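Local coordinates for acetamidase (Bacillus halodurans, PDB 2II1), which binds calcium ions and probably hydrolyses the carbon-nitrogen bonds of linear amides, at residues A[10-24]-A[55-67]. Numbering follows the deposited sequence.
Sequences TIFFMDKENVPIASC and NRVNPATGPLYVE
Ile11 and Ala60 form an antiparallel hydrogen-bonded pair, whereas Ser23 and Cys24 run parallel to Tyr65 and Val66, strand 22-24 crossing strand 60-67 at -32°; one edge of strand 60-67 thus takes two partners of opposite sense, and strands 10-11 and 22-25 both join it in one mixed beta sheet. The antiparallel end is closed by reciprocal bonds, Ile11 N to Ala60 O (2.8 Å) and Ala60 N to Ile11 O (3.0 Å), both in the carbonyl plane. At the parallel end Cys24 is gripped twice, its N donating to Tyr65 O and its O accepting from Glu67 N.

The changeover lies at Gly62 and Pro63, joined by a cis peptide bond; Gly62 adopts a backbone conformation (phi 141°) readily open only to a residue without CB. Pro63 is wedged under the returning chain: Pro63 CG meets Asn18 CB at 3.6 Å, Pro63 CD faces Val19 O, and Ile11 CG2 reaches Pro63 CD at 4.0 Å. Ile21 lays CD1 against Gly62 O (3.5 Å), while its N donates to Pro63 O.

Phe12, its CG anti to the carbonyl carbon (chi1 -66°), sets its ring into the bend at 55-59. Asn55 O stands over the centre of one face, Val57 O meets the edge at Phe12 CD1 (3.2 Å), and Pro59 CB touches Phe12 CE1. Farther along, Pro20 CB lies alongside Tyr65 CB (3.8 Å), and Cys24 SG rests on Leu64 CD2 (3.8 Å).

Strand 176-184 pairs antiparallel with strand 60-67, its Ala179 meeting Ile11, selenomethionine Met14 and Ala60, while Leu5 of strand 3-5 packs on Ile21 and Thr61. Val207 of strand 201-210 touches Cys24 and Val66, and at the other end the Asn58 side chain lies close to those of Asn155 and Asp182, calcium-binding residues of strands 153-155 and 176-184.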
loop_
_atom_site.group_PDB
_atom_site.type_symbol
_atom_site.label_atom_id
_atom_site.label_comp_id
_atom_site.label_asym_id
_atom_site.label_seq_id
_atom_site.Cartn_x
_atom_site.Cartn_y
_atom_site.Cartn_z
ATOM N N THR A 10 -7.619 -22.767 22.981
ATOM C CA THR A 10 -7.271 -22.261 21.659
ATOM C C THR A 10 -7.846 -23.155 20.567
ATOM O O THR A 10 -8.033 -24.356 20.773
ATOM C CB THR A 10 -5.734 -22.057 21.461
ATOM O OG1 THR A 10 -5.063 -23.322 21.500
ATOM C CG2 THR A 10 -5.147 -21.105 22.507
ATOM N N ILE A 11 -8.163 -22.533 19.430
ATOM C CA ILE A 11 -8.635 -23.220 18.231
ATOM C C ILE A 11 -7.679 -22.937 17.054
ATOM O O ILE A 11 -7.020 -21.918 17.023
ATOM C CB ILE A 11 -10.106 -22.812 17.890
ATOM C CG1 ILE A 11 -10.253 -21.290 17.755
ATOM C CG2 ILE A 11 -11.058 -23.354 18.979
ATOM C CD1 ILE A 11 -11.551 -20.803 17.117
ATOM N N PHE A 12 -7.609 -23.851 16.092
ATOM C CA PHE A 12 -6.732 -23.699 14.929
ATOM C C PHE A 12 -7.500 -23.479 13.645
ATOM O O PHE A 12 -6.889 -23.165 12.597
ATOM C CB PHE A 12 -5.800 -24.902 14.835
ATOM C CG PHE A 12 -4.853 -24.970 15.985
ATOM C CD1 PHE A 12 -3.783 -24.109 16.043
ATOM C CD2 PHE A 12 -5.077 -25.842 17.060
ATOM C CE1 PHE A 12 -2.928 -24.113 17.130
ATOM C CE2 PHE A 12 -4.213 -25.852 18.160
ATOM C CZ PHE A 12 -3.146 -24.985 18.192
ATOM N N PHE A 13 -8.827 -23.586 13.743
ATOM C CA PHE A 13 -9.726 -23.384 12.615
ATOM C C PHE A 13 -10.889 -22.531 13.057
ATOM O O PHE A 13 -11.417 -22.703 14.173
ATOM C CB PHE A 13 -10.311 -24.698 12.113
ATOM C CG PHE A 13 -9.326 -25.592 11.423
ATOM C CD1 PHE A 13 -8.419 -26.344 12.150
ATOM C CD2 PHE A 13 -9.311 -25.696 10.041
ATOM C CE1 PHE A 13 -7.513 -27.164 11.507
ATOM C CE2 PHE A 13 -8.399 -26.508 9.407
ATOM C CZ PHE A 13 -7.505 -27.240 10.140
HETATM N N MSE A 14 -11.307 -21.645 12.155
HETATM C CA MSE A 14 -12.515 -20.844 12.325
HETATM C C MSE A 14 -13.645 -21.739 11.846
HETATM O O MSE A 14 -13.757 -22.025 10.653
HETATM C CB MSE A 14 -12.410 -19.549 11.498
HETATM C CG MSE A 14 -11.250 -18.643 11.907
HETATM SE SE MSE A 14 -11.691 -17.358 13.345
HETATM C CE MSE A 14 -9.808 -17.024 14.089
ATOM N N ASP A 15 -14.448 -22.218 12.797
ATOM C CA ASP A 15 -15.357 -23.344 12.595
ATOM C C ASP A 15 -16.620 -23.108 13.448
ATOM O O ASP A 15 -16.551 -22.880 14.672
ATOM C CB ASP A 15 -14.641 -24.640 13.035
ATOM C CG ASP A 15 -15.395 -25.943 12.665
ATOM O OD1 ASP A 15 -16.577 -25.932 12.253
ATOM O OD2 ASP A 15 -14.769 -27.014 12.821
ATOM N N LYS A 16 -17.761 -23.129 12.772
ATOM C CA LYS A 16 -19.076 -22.983 13.379
ATOM C C LYS A 16 -19.359 -24.089 14.395
ATOM O O LYS A 16 -20.273 -23.955 15.185
ATOM C CB LYS A 16 -20.143 -23.032 12.293
ATOM C CG LYS A 16 -20.352 -24.454 11.751
ATOM C CD LYS A 16 -20.636 -24.555 10.263
ATOM C CE LYS A 16 -20.151 -25.929 9.697
ATOM N NZ LYS A 16 -18.682 -26.289 10.035
ATOM N N GLU A 17 -18.569 -25.163 14.364
ATOM C CA GLU A 17 -18.764 -26.319 15.237
ATOM C C GLU A 17 -17.874 -26.322 16.460
ATOM O O GLU A 17 -18.024 -27.181 17.314
ATOM C CB GLU A 17 -18.548 -27.618 14.457
ATOM C CG GLU A 17 -19.660 -27.925 13.466
ATOM C CD GLU A 17 -21.013 -28.088 14.133
ATOM O OE1 GLU A 17 -21.105 -28.801 15.163
ATOM O OE2 GLU A 17 -21.992 -27.496 13.634
ATOM N N ASN A 18 -16.956 -25.367 16.554
ATOM C CA ASN A 18 -16.178 -25.167 17.774
ATOM C C ASN A 18 -17.096 -24.729 18.915
ATOM O O ASN A 18 -17.949 -23.849 18.727
ATOM C CB ASN A 18 -15.072 -24.117 17.556
ATOM C CG ASN A 18 -13.966 -24.610 16.633
ATOM O OD1 ASN A 18 -13.689 -25.806 16.550
ATOM N ND2 ASN A 18 -13.322 -23.680 15.938
ATOM N N VAL A 19 -16.945 -25.347 20.087
ATOM C CA VAL A 19 -17.851 -25.063 21.201
ATOM C C VAL A 19 -17.360 -23.780 21.899
ATOM O O VAL A 19 -16.183 -23.628 22.131
ATOM C CB VAL A 19 -17.966 -26.250 22.203
ATOM C CG1 VAL A 19 -18.986 -25.918 23.278
ATOM C CG2 VAL A 19 -18.373 -27.536 21.482
ATOM N N PRO A 20 -18.262 -22.832 22.180
ATOM C CA PRO A 20 -17.806 -21.608 22.848
ATOM C C PRO A 20 -17.163 -21.870 24.209
ATOM O O PRO A 20 -17.687 -22.669 24.994
ATOM C CB PRO A 20 -19.096 -20.816 23.044
ATOM C CG PRO A 20 -20.028 -21.346 22.048
ATOM C CD PRO A 20 -19.699 -22.797 21.886
ATOM N N ILE A 21 -16.042 -21.209 24.476
ATOM C CA ILE A 21 -15.376 -21.281 25.790
ATOM C C ILE A 21 -15.967 -20.223 26.736
ATOM O O ILE A 21 -15.671 -20.196 27.926
ATOM C CB ILE A 21 -13.818 -21.131 25.674
ATOM C CG1 ILE A 21 -13.426 -19.721 25.203
ATOM C CG2 ILE A 21 -13.244 -22.178 24.720
ATOM C CD1 ILE A 21 -11.919 -19.513 25.000
ATOM N N ALA A 22 -16.819 -19.361 26.203
ATOM C CA ALA A 22 -17.316 -18.239 26.970
ATOM C C ALA A 22 -18.394 -17.508 26.201
ATOM O O ALA A 22 -18.511 -17.643 24.972
ATOM C CB ALA A 22 -16.214 -17.322 27.290
ATOM N N SER A 23 -19.197 -16.766 26.950
ATOM C CA SER A 23 -20.295 -15.983 26.414
ATOM C C SER A 23 -20.204 -14.600 26.967
ATOM O O SER A 23 -19.691 -14.421 28.079
ATOM C CB SER A 23 -21.649 -16.546 26.843
ATOM O OG SER A 23 -21.834 -17.869 26.402
ATOM N N CYS A 24 -20.704 -13.631 26.185
ATOM C CA CYS A 24 -20.936 -12.270 26.671
ATOM C C CYS A 24 -22.223 -11.677 26.092
ATOM O O CYS A 24 -22.885 -12.286 25.259
ATOM C CB CYS A 24 -19.744 -11.356 26.356
ATOM S SG CYS A 24 -19.552 -10.955 24.647
ATOM N N ASN A 55 0.967 -28.632 13.387
ATOM C CA ASN A 55 -0.449 -28.696 13.745
ATOM C C ASN A 55 -0.794 -27.822 14.961
ATOM O O ASN A 55 -1.905 -27.908 15.494
ATOM C CB ASN A 55 -0.856 -30.140 14.025
ATOM C CG ASN A 55 -1.131 -30.920 12.755
ATOM O OD1 ASN A 55 -1.884 -30.468 11.884
ATOM N ND2 ASN A 55 -0.531 -32.098 12.648
ATOM N N ARG A 56 0.162 -26.993 15.394
ATOM C CA ARG A 56 -0.049 -26.099 16.527
ATOM C C ARG A 56 0.335 -24.651 16.241
ATOM O O ARG A 56 0.458 -23.846 17.148
ATOM C CB ARG A 56 0.716 -26.620 17.732
ATOM C CG ARG A 56 0.125 -27.877 18.324
ATOM C CD ARG A 56 1.048 -28.395 19.401
ATOM N NE ARG A 56 1.138 -27.449 20.511
ATOM C CZ ARG A 56 2.178 -27.322 21.323
ATOM N NH1 ARG A 56 3.265 -28.073 21.165
ATOM N NH2 ARG A 56 2.124 -26.421 22.300
ATOM N N VAL A 57 0.501 -24.330 14.968
ATOM C CA VAL A 57 0.762 -22.970 14.533
ATOM C C VAL A 57 -0.583 -22.254 14.343
ATOM O O VAL A 57 -1.598 -22.879 14.041
ATOM C CB VAL A 57 1.604 -22.970 13.223
ATOM C CG1 VAL A 57 1.712 -21.567 12.635
ATOM C CG2 VAL A 57 3.002 -23.580 13.492
ATOM N N ASN A 58 -0.580 -20.943 14.539
ATOM C CA ASN A 58 -1.762 -20.110 14.398
ATOM C C ASN A 58 -2.870 -20.490 15.398
ATOM O O ASN A 58 -4.006 -20.811 15.002
ATOM C CB ASN A 58 -2.251 -20.115 12.934
ATOM C CG ASN A 58 -1.531 -19.094 12.073
ATOM O OD1 ASN A 58 -1.378 -17.933 12.468
ATOM N ND2 ASN A 58 -1.085 -19.516 10.895
ATOM N N PRO A 59 -2.542 -20.462 16.705
ATOM C CA PRO A 59 -3.572 -20.603 17.712
ATOM C C PRO A 59 -4.372 -19.316 17.887
ATOM O O PRO A 59 -3.801 -18.218 17.893
ATOM C CB PRO A 59 -2.773 -20.925 18.971
ATOM C CG PRO A 59 -1.471 -20.220 18.757
ATOM C CD PRO A 59 -1.199 -20.356 17.307
ATOM N N ALA A 60 -5.689 -19.457 18.017
ATOM C CA ALA A 60 -6.566 -18.357 18.353
ATOM C C ALA A 60 -7.267 -18.673 19.685
ATOM O O ALA A 60 -7.733 -19.784 19.876
ATOM C CB ALA A 60 -7.578 -18.141 17.248
ATOM N N THR A 61 -7.291 -17.707 20.609
ATOM C CA THR A 61 -8.062 -17.816 21.846
ATOM C C THR A 61 -9.542 -17.573 21.517
ATOM O O THR A 61 -9.873 -16.613 20.832
ATOM C CB THR A 61 -7.560 -16.814 22.913
ATOM O OG1 THR A 61 -6.183 -17.091 23.228
ATOM C CG2 THR A 61 -8.423 -16.872 24.187
ATOM N N GLY A 62 -10.413 -18.460 21.991
ATOM C CA GLY A 62 -11.829 -18.446 21.634
ATOM C C GLY A 62 -12.327 -19.871 21.457
ATOM O O GLY A 62 -11.598 -20.818 21.771
ATOM N N PRO A 63 -13.563 -20.040 20.931
ATOM C CA PRO A 63 -14.474 -18.999 20.462
ATOM C C PRO A 63 -15.358 -18.375 21.535
ATOM O O PRO A 63 -15.735 -19.029 22.482
ATOM C CB PRO A 63 -15.327 -19.705 19.408
ATOM C CG PRO A 63 -15.111 -21.165 19.588
ATOM C CD PRO A 63 -14.119 -21.382 20.695
ATOM N N LEU A 64 -15.654 -17.097 21.368
ATOM C CA LEU A 64 -16.534 -16.362 22.273
ATOM C C LEU A 64 -17.917 -16.299 21.637
ATOM O O LEU A 64 -18.041 -15.842 20.490
ATOM C CB LEU A 64 -15.989 -14.941 22.482
ATOM C CG LEU A 64 -16.943 -13.965 23.159
ATOM C CD1 LEU A 64 -17.049 -14.254 24.673
ATOM C CD2 LEU A 64 -16.548 -12.527 22.866
ATOM N N TYR A 65 -18.943 -16.730 22.388
ATOM C CA TYR A 65 -20.345 -16.601 21.975
ATOM C C TYR A 65 -20.888 -15.247 22.446
ATOM O O TYR A 65 -20.998 -14.987 23.664
ATOM C CB TYR A 65 -21.216 -17.753 22.547
ATOM C CG TYR A 65 -22.549 -17.929 21.827
ATOM C CD1 TYR A 65 -23.619 -17.072 22.086
ATOM C CD2 TYR A 65 -22.730 -18.930 20.876
ATOM C CE1 TYR A 65 -24.843 -17.208 21.436
ATOM C CE2 TYR A 65 -23.961 -19.084 20.219
ATOM C CZ TYR A 65 -25.013 -18.205 20.507
ATOM O OH TYR A 65 -26.239 -18.295 19.873
ATOM N N VAL A 66 -21.229 -14.394 21.478
ATOM C CA VAL A 66 -21.836 -13.086 21.747
ATOM C C VAL A 66 -23.377 -13.241 21.660
ATOM O O VAL A 66 -23.940 -13.395 20.558
ATOM C CB VAL A 66 -21.306 -12.008 20.761
ATOM C CG1 VAL A 66 -21.843 -10.620 21.095
ATOM C CG2 VAL A 66 -19.784 -12.016 20.738
ATOM N N GLU A 67 -24.044 -13.250 22.813
ATOM C CA GLU A 67 -25.518 -13.448 22.855
ATOM C C GLU A 67 -26.196 -12.216 22.295
ATOM O O GLU A 67 -25.743 -11.113 22.558
ATOM C CB GLU A 67 -26.021 -13.666 24.271
ATOM C CG GLU A 67 -25.466 -14.901 24.940
ATOM C CD GLU A 67 -26.214 -15.303 26.203
ATOM O OE1 GLU A 67 -27.095 -14.551 26.730
ATOM O OE2 GLU A 67 -25.922 -16.416 26.686
#